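Local coordinates for kojibiose phosphorylase (Gut metagenome, PDB 6W0P), which is a carbohydrate-active enzyme of glycoside hydrolase family 65, with a beta-rich N-terminal domain, a helical catalytic domain and a small C-terminal domain, at residues A348-D351 / N352-C356; V423-A426 / I427-M431. All blocks are in the same frame, centred on the assembly; numbering follows the deposited sequence.

Contact 1. Residues A348-D351 / N352-C356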
ATOM      1  N   ALA A 348       7.840   8.310 -18.658  1.00 28.89           N
ATOM      2  CA  ALA A 348       7.534   7.380 -19.761  1.00 28.83           C
ATOM      3  C   ALA A 348       6.763   6.206 -19.174  1.00 28.73           C
ATOM      4  O   ALA A 348       7.119   5.750 -18.054  1.00 29.01           O
ATOM      5  CB  ALA A 348       8.799   6.883 -20.427  1.00 28.77           C
ATOM      6  N   PHE A 349       5.758   5.733 -19.902  1.00 28.29           N
ATOM      7  CA  PHE A 349       4.991   4.507 -19.579  1.00 28.24           C
ATOM      8  C   PHE A 349       5.086   3.577 -20.788  1.00 27.82           C
ATOM      9  O   PHE A 349       5.593   4.012 -21.845  1.00 27.05           O
ATOM     10  CB  PHE A 349       3.551   4.864 -19.203  1.00 28.71           C
ATOM     11  CG  PHE A 349       3.407   5.712 -17.964  1.00 30.23           C
ATOM     12  CD1 PHE A 349       3.678   7.072 -17.989  1.00 30.56           C
ATOM     13  CD2 PHE A 349       3.017   5.145 -16.759  1.00 30.50           C
ATOM     14  CE1 PHE A 349       3.534   7.845 -16.847  1.00 30.87           C
ATOM     15  CE2 PHE A 349       2.907   5.918 -15.615  1.00 30.67           C
ATOM     16  CZ  PHE A 349       3.152   7.268 -15.660  1.00 30.61           C
ATOM     17  N   TRP A 350       4.590   2.343 -20.648  1.00 27.90           N
ATOM     18  CA  TRP A 350       4.559   1.328 -21.736  1.00 27.91           C
ATOM     19  C   TRP A 350       3.829   1.888 -22.975  1.00 28.59           C
ATOM     20  O   TRP A 350       4.098   1.347 -24.069  1.00 27.72           O
ATOM     21  CB  TRP A 350       3.900   0.053 -21.214  1.00 27.78           C
ATOM     22  CG  TRP A 350       2.406   0.157 -21.153  1.00 27.47           C
ATOM     23  CD1 TRP A 350       1.658   1.007 -20.387  1.00 27.01           C
ATOM     24  CD2 TRP A 350       1.480  -0.647 -21.899  1.00 27.06           C
ATOM     25  NE1 TRP A 350       0.330   0.794 -20.622  1.00 27.25           N
ATOM     26  CE2 TRP A 350       0.188  -0.206 -21.554  1.00 27.32           C
ATOM     27  CE3 TRP A 350       1.622  -1.673 -22.842  1.00 27.66           C
ATOM     28  CZ2 TRP A 350      -0.959  -0.791 -22.098  1.00 27.72           C
ATOM     29  CZ3 TRP A 350       0.488  -2.246 -23.381  1.00 27.68           C
ATOM     30  CH2 TRP A 350      -0.788  -1.795 -23.033  1.00 27.56           C
ATOM     31  N   ASP A 351       2.975   2.922 -22.763  1.00 29.20           N
ATOM     32  CA  ASP A 351       2.232   3.724 -23.785  0.60 29.31           C
ATOM     33  C   ASP A 351       3.157   4.207 -24.898  1.00 29.84           C
ATOM     34  O   ASP A 351       2.686   4.284 -26.050  1.00 29.71           O
ATOM     35  CB  ASP A 351       1.675   5.059 -23.250  0.60 29.16           C
ATOM     36  CG  ASP A 351       0.690   4.955 -22.110  0.60 28.37           C
ATOM     37  OD1 ASP A 351       1.028   4.281 -21.129  0.60 27.31           O
ATOM     38  OD2 ASP A 351      -0.425   5.539 -22.239  0.60 28.93           O
ATOM     39  N   ASN A 352       4.372   4.598 -24.529  1.00 30.09           N
ATOM     40  CA  ASN A 352       5.366   5.140 -25.480  1.00 31.15           C
ATOM     41  C   ASN A 352       5.553   4.096 -26.574  1.00 30.62           C
ATOM     42  O   ASN A 352       5.460   4.456 -27.738  1.00 29.73           O
ATOM     43  CB  ASN A 352       6.688   5.515 -24.802  1.00 32.87           C
ATOM     44  CG  ASN A 352       6.598   6.812 -24.027  1.00 34.02           C
ATOM     45  OD1 ASN A 352       5.518   7.358 -23.850  1.00 36.87           O
ATOM     46  ND2 ASN A 352       7.725   7.345 -23.594  1.00 35.98           N
ATOM     47  N   GLU A 353       5.779   2.848 -26.173  1.00 31.12           N
ATOM     48  CA  GLU A 353       6.179   1.752 -27.082  1.00 31.50           C
ATOM     49  C   GLU A 353       4.964   1.229 -27.855  1.00 31.08           C
ATOM     50  O   GLU A 353       5.137   0.891 -29.009  1.00 31.21           O
ATOM     51  CB  GLU A 353       6.864   0.633 -26.301  1.00 31.71           C
ATOM     52  CG  GLU A 353       8.280   0.957 -25.885  1.00 31.54           C
ATOM     53  CD  GLU A 353       8.448   2.039 -24.826  1.00 31.89           C
ATOM     54  OE1 GLU A 353       7.639   2.100 -23.876  1.00 31.16           O
ATOM     55  OE2 GLU A 353       9.419   2.808 -24.948  1.00 32.14           O
ATOM     56  N   THR A 354       3.779   1.190 -27.251  1.00 30.91           N
ATOM     57  CA  THR A 354       2.643   0.402 -27.765  1.00 31.25           C
ATOM     58  C   THR A 354       1.585   1.299 -28.415  1.00 32.07           C
ATOM     59  O   THR A 354       0.674   0.724 -29.019  1.00 32.87           O
ATOM     60  CB  THR A 354       2.041  -0.425 -26.625  1.00 31.12           C
ATOM     61  OG1 THR A 354       1.680   0.438 -25.537  1.00 30.71           O
ATOM     62  CG2 THR A 354       3.006  -1.483 -26.150  1.00 30.94           C
ATOM     63  N   TYR A 355       1.656   2.628 -28.248  1.00 32.48           N
ATOM     64  CA  TYR A 355       0.595   3.603 -28.657  0.60 32.39           C
ATOM     65  C   TYR A 355       1.215   4.834 -29.353  1.00 32.11           C
ATOM     66  O   TYR A 355       0.710   5.259 -30.412  1.00 32.69           O
ATOM     67  CB  TYR A 355      -0.157   4.185 -27.450  0.60 32.64           C
ATOM     68  CG  TYR A 355      -1.374   3.466 -26.911  0.60 33.19           C
ATOM     69  CD1 TYR A 355      -1.256   2.315 -26.144  0.60 33.30           C
ATOM     70  CD2 TYR A 355      -2.651   4.008 -27.058  0.60 33.62           C
ATOM     71  CE1 TYR A 355      -2.370   1.686 -25.606  0.60 33.50           C
ATOM     72  CE2 TYR A 355      -3.772   3.400 -26.513  0.60 33.18           C
ATOM     73  CZ  TYR A 355      -3.629   2.233 -25.782  0.60 33.96           C
ATOM     74  OH  TYR A 355      -4.722   1.600 -25.253  0.60 34.52           O
ATOM     75  N   CYS A 356       2.233   5.436 -28.734  1.00 30.99           N
ATOM     76  CA  CYS A 356       2.881   6.665 -29.264  1.00 31.29           C
ATOM     77  C   CYS A 356       3.810   6.341 -30.437  1.00 30.71           C
ATOM     78  O   CYS A 356       3.827   7.117 -31.376  1.00 31.17           O
ATOM     79  CB  CYS A 356       3.636   7.427 -28.184  1.00 31.81           C
ATOM     80  SG  CYS A 356       2.540   7.940 -26.837  1.00 33.43           S
TER
HETATM   81  O   HOH W   1       4.467   7.941 -21.580  1.00 34.67           O
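W350 and T354 meet where the chain enters helix 351-361. The carbonyl oxygen of W350 takes two hydrogen bonds from T354: one from N at 3.2 Å, lying in the carbonyl plane, and one from OG1 at 3.0 Å, coming from above that plane. A weaker bond from E353 N reaches the same oxygen. With chi1 at 55°, OG1 of T354 sits between its own N and carbonyl carbon, which brings it back to W350 O and also over one face of the indole, 3.4 Å from W350 CE3 near the rim. CG2 of T354 follows at 3.6 Å from the same CE3, and the two side chains cross at about a right angle. M592 of helix 590-596 also packs against both.

The other side is looser, with one bound water. N352 N bonds to F349 O at 3.0 Å, and the side-chain amide of N352 has other partners: ND2 rests 3.4 Å from CB of A348 and bonds to I334 O, while OD1 receives a water at 2.6 Å that also accepts from F349 N. This water lies in plane at the edge of the partly exposed F349 ring.

Farther along, C356 N reaches D351 O at 3.0 Å, five residues back, a pi-type turn in the opening of a helix in the (alpha/alpha)6-barrel domain of family 65 enzymes.

Contact 2. Residues V423-A426 / I427-M431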
ATOM      1  N   VAL A 423       8.871  -2.753 -24.822  1.00 28.22           N
ATOM      2  CA  VAL A 423      10.191  -2.521 -25.486  1.00 28.78           C
ATOM      3  C   VAL A 423      10.422  -3.630 -26.521  1.00 29.25           C
ATOM      4  O   VAL A 423      10.798  -3.293 -27.639  1.00 29.67           O
ATOM      5  CB  VAL A 423      11.348  -2.341 -24.482  1.00 28.42           C
ATOM      6  CG1 VAL A 423      12.673  -2.100 -25.184  1.00 28.26           C
ATOM      7  CG2 VAL A 423      11.065  -1.183 -23.523  1.00 27.92           C
ATOM      8  N   PHE A 424      10.144  -4.898 -26.215  1.00 30.34           N
ATOM      9  CA  PHE A 424      10.281  -5.990 -27.214  1.00 30.89           C
ATOM     10  C   PHE A 424       9.458  -5.619 -28.461  1.00 31.57           C
ATOM     11  O   PHE A 424      10.020  -5.589 -29.584  1.00 32.51           O
ATOM     12  CB  PHE A 424       9.846  -7.344 -26.664  1.00 31.43           C
ATOM     13  CG  PHE A 424       9.127  -8.155 -27.711  1.00 31.94           C
ATOM     14  CD1 PHE A 424       9.786  -8.569 -28.861  1.00 32.57           C
ATOM     15  CD2 PHE A 424       7.790  -8.471 -27.570  1.00 31.75           C
ATOM     16  CE1 PHE A 424       9.110  -9.249 -29.864  1.00 32.80           C
ATOM     17  CE2 PHE A 424       7.117  -9.166 -28.565  1.00 32.39           C
ATOM     18  CZ  PHE A 424       7.776  -9.556 -29.712  1.00 32.28           C
ATOM     19  N   TYR A 425       8.178  -5.281 -28.279  1.00 30.65           N
ATOM     20  CA  TYR A 425       7.259  -4.964 -29.401  1.00 30.53           C
ATOM     21  C   TYR A 425       7.741  -3.742 -30.197  1.00 30.53           C
ATOM     22  O   TYR A 425       7.571  -3.761 -31.404  1.00 30.27           O
ATOM     23  CB  TYR A 425       5.831  -4.742 -28.909  1.00 29.48           C
ATOM     24  CG  TYR A 425       4.842  -4.626 -30.030  1.00 29.14           C
ATOM     25  CD1 TYR A 425       4.299  -5.747 -30.616  1.00 28.87           C
ATOM     26  CD2 TYR A 425       4.455  -3.384 -30.519  1.00 29.12           C
ATOM     27  CE1 TYR A 425       3.384  -5.647 -31.649  1.00 29.06           C
ATOM     28  CE2 TYR A 425       3.554  -3.268 -31.559  1.00 28.45           C
ATOM     29  CZ  TYR A 425       3.012  -4.404 -32.128  1.00 28.98           C
ATOM     30  OH  TYR A 425       2.098  -4.306 -33.141  1.00 28.93           O
ATOM     31  N   ALA A 426       8.232  -2.686 -29.545  1.00 30.52           N
ATOM     32  CA  ALA A 426       8.808  -1.508 -30.228  1.00 31.26           C
ATOM     33  C   ALA A 426       9.968  -1.951 -31.129  1.00 31.79           C
ATOM     34  O   ALA A 426       9.977  -1.536 -32.296  1.00 31.41           O
ATOM     35  CB  ALA A 426       9.249  -0.455 -29.231  1.00 31.41           C
ATOM     36  N   ILE A 427      10.897  -2.779 -30.627  1.00 32.45           N
ATOM     37  CA  ILE A 427      12.050  -3.265 -31.439  1.00 33.05           C
ATOM     38  C   ILE A 427      11.493  -3.965 -32.679  1.00 33.87           C
ATOM     39  O   ILE A 427      11.898  -3.581 -33.809  1.00 35.27           O
ATOM     40  CB  ILE A 427      12.979  -4.165 -30.614  1.00 33.55           C
ATOM     41  CG1 ILE A 427      13.771  -3.366 -29.578  1.00 33.49           C
ATOM     42  CG2 ILE A 427      13.901  -4.976 -31.510  1.00 33.91           C
ATOM     43  CD1 ILE A 427      14.308  -4.221 -28.443  1.00 34.13           C
ATOM     44  N   TYR A 428      10.584  -4.922 -32.473  1.00 33.44           N
ATOM     45  CA  TYR A 428       9.869  -5.695 -33.519  1.00 33.82           C
ATOM     46  C   TYR A 428       9.139  -4.765 -34.502  1.00 32.98           C
ATOM     47  O   TYR A 428       9.282  -4.923 -35.723  1.00 33.36           O
ATOM     48  CB  TYR A 428       8.902  -6.666 -32.850  1.00 35.10           C
ATOM     49  CG  TYR A 428       7.874  -7.275 -33.764  1.00 37.49           C
ATOM     50  CD1 TYR A 428       8.190  -8.318 -34.623  1.00 39.23           C
ATOM     51  CD2 TYR A 428       6.563  -6.825 -33.748  1.00 38.89           C
ATOM     52  CE1 TYR A 428       7.237  -8.877 -35.463  1.00 39.82           C
ATOM     53  CE2 TYR A 428       5.596  -7.385 -34.569  1.00 39.86           C
ATOM     54  CZ  TYR A 428       5.934  -8.409 -35.432  1.00 40.36           C
ATOM     55  OH  TYR A 428       4.943  -8.937 -36.217  1.00 44.06           O
ATOM     56  N   HIS A 429       8.368  -3.803 -34.003  1.00 31.55           N
ATOM     57  CA  HIS A 429       7.586  -2.862 -34.844  1.00 30.60           C
ATOM     58  C   HIS A 429       8.556  -2.019 -35.684  1.00 30.39           C
ATOM     59  O   HIS A 429       8.328  -1.846 -36.894  1.00 29.52           O
ATOM     60  CB  HIS A 429       6.628  -2.038 -33.968  1.00 29.81           C
ATOM     61  CG  HIS A 429       5.447  -1.501 -34.698  1.00 29.20           C
ATOM     62  ND1 HIS A 429       4.505  -0.703 -34.079  1.00 29.01           N
ATOM     63  CD2 HIS A 429       5.093  -1.586 -35.993  1.00 29.30           C
ATOM     64  CE1 HIS A 429       3.592  -0.355 -34.972  1.00 29.73           C
ATOM     65  NE2 HIS A 429       3.932  -0.876 -36.160  1.00 29.39           N
ATOM     66  N   TYR A 430       9.639  -1.567 -35.063  1.00 30.72           N
ATOM     67  CA  TYR A 430      10.680  -0.733 -35.700  1.00 31.04           C
ATOM     68  C   TYR A 430      11.321  -1.499 -36.870  1.00 32.53           C
ATOM     69  O   TYR A 430      11.490  -0.931 -37.982  1.00 31.65           O
ATOM     70  CB  TYR A 430      11.748  -0.358 -34.675  1.00 30.63           C
ATOM     71  CG  TYR A 430      12.867   0.436 -35.283  1.00 30.71           C
ATOM     72  CD1 TYR A 430      12.616   1.703 -35.772  1.00 30.38           C
ATOM     73  CD2 TYR A 430      14.150  -0.078 -35.413  1.00 30.60           C
ATOM     74  CE1 TYR A 430      13.614   2.460 -36.361  1.00 30.45           C
ATOM     75  CE2 TYR A 430      15.162   0.670 -35.990  1.00 30.83           C
ATOM     76  CZ  TYR A 430      14.886   1.939 -36.481  1.00 30.75           C
ATOM     77  OH  TYR A 430      15.834   2.713 -37.070  1.00 30.60           O
ATOM     78  N   MET A 431      11.705  -2.752 -36.608  1.00 33.78           N
ATOM     79  CA  MET A 431      12.359  -3.624 -37.610  1.00 35.56           C
ATOM     80  C   MET A 431      11.332  -3.928 -38.708  1.00 36.76           C
ATOM     81  O   MET A 431      11.732  -4.013 -39.879  1.00 36.62           O
ATOM     82  CB  MET A 431      12.882  -4.917 -36.968  1.00 35.38           C
ATOM     83  CG  MET A 431      14.015  -4.659 -35.981  1.00 35.42           C
ATOM     84  SD  MET A 431      15.507  -3.947 -36.770  1.00 36.45           S
ATOM     85  CE  MET A 431      15.957  -5.321 -37.832  1.00 35.81           C
TER
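The shortest sound polar bond here runs from H429 N to Y425 O, 2.7 Å long. It is one rung of a regular alpha-helical ladder: I427 N bonds to V423 O, Y428 N to F424 O at 3.0 Å and almost straight, and Y430 N to A426 O at 2.8 Å.

On the outside of these turns, Y425 stands between two aromatic neighbours. CG of Y425 lies anti to its N (chi1 -171°), as do those of Y428 and H429, and the three rings form an aromatic cluster. CE1 of Y425 comes within 4.0 Å of CD2 of Y428, with the planes at 52°; on the other side of the same ring, CE2 lies 3.7 Å from ND1 of H429, where the planes make 59°. The Y425 hydroxyl ends above one face of the imidazole but spends its hydrogen bond on L596 O. The Y428 ring also has Y425 O in its plane, at the edge.

Apolar contact fills in the rest. F424 lies alongside Y428, pointing the same way, and its CE1 touches CB of Y428 at 4.0 Å. One turn along the helix, an aliphatic pair forms where CG1 of V423 meets CD1 of I427 at 4.2 Å.

Across these turns, then, polar bonding is backbone work, and the side chains contribute carbon and ring surface. The hydroxyls of Y425 and Y430 are used outward: Y425 bonds to L596 of helix 590-596, and Y430 to Q365 of helix 365-376 and to D436, which follows just after helix 418-434. The chemistry thus links this helix to two others by side-chain hydrogen bonds.

Contact 1 comes first along the chain, at the start of helix 351-361; contact 2 follows in the middle of helix 418-434. Their centres are about 12 Å apart, and both lie within the family 65 central catalytic range. The two helices pack directly: CG of E353 is 3.8 Å from CB of A426, and the same CG lies 3.9 Å from N of V423. Helix 365-376 joins them, since its R375 forms a salt bridge with E353 and is touched by V423, while I372 meets A426 and Y430. The centre of contact 1 is about 8 Å from the centre of the chain, that of contact 2 about 18 Å, so contact 1 is the more central of the two.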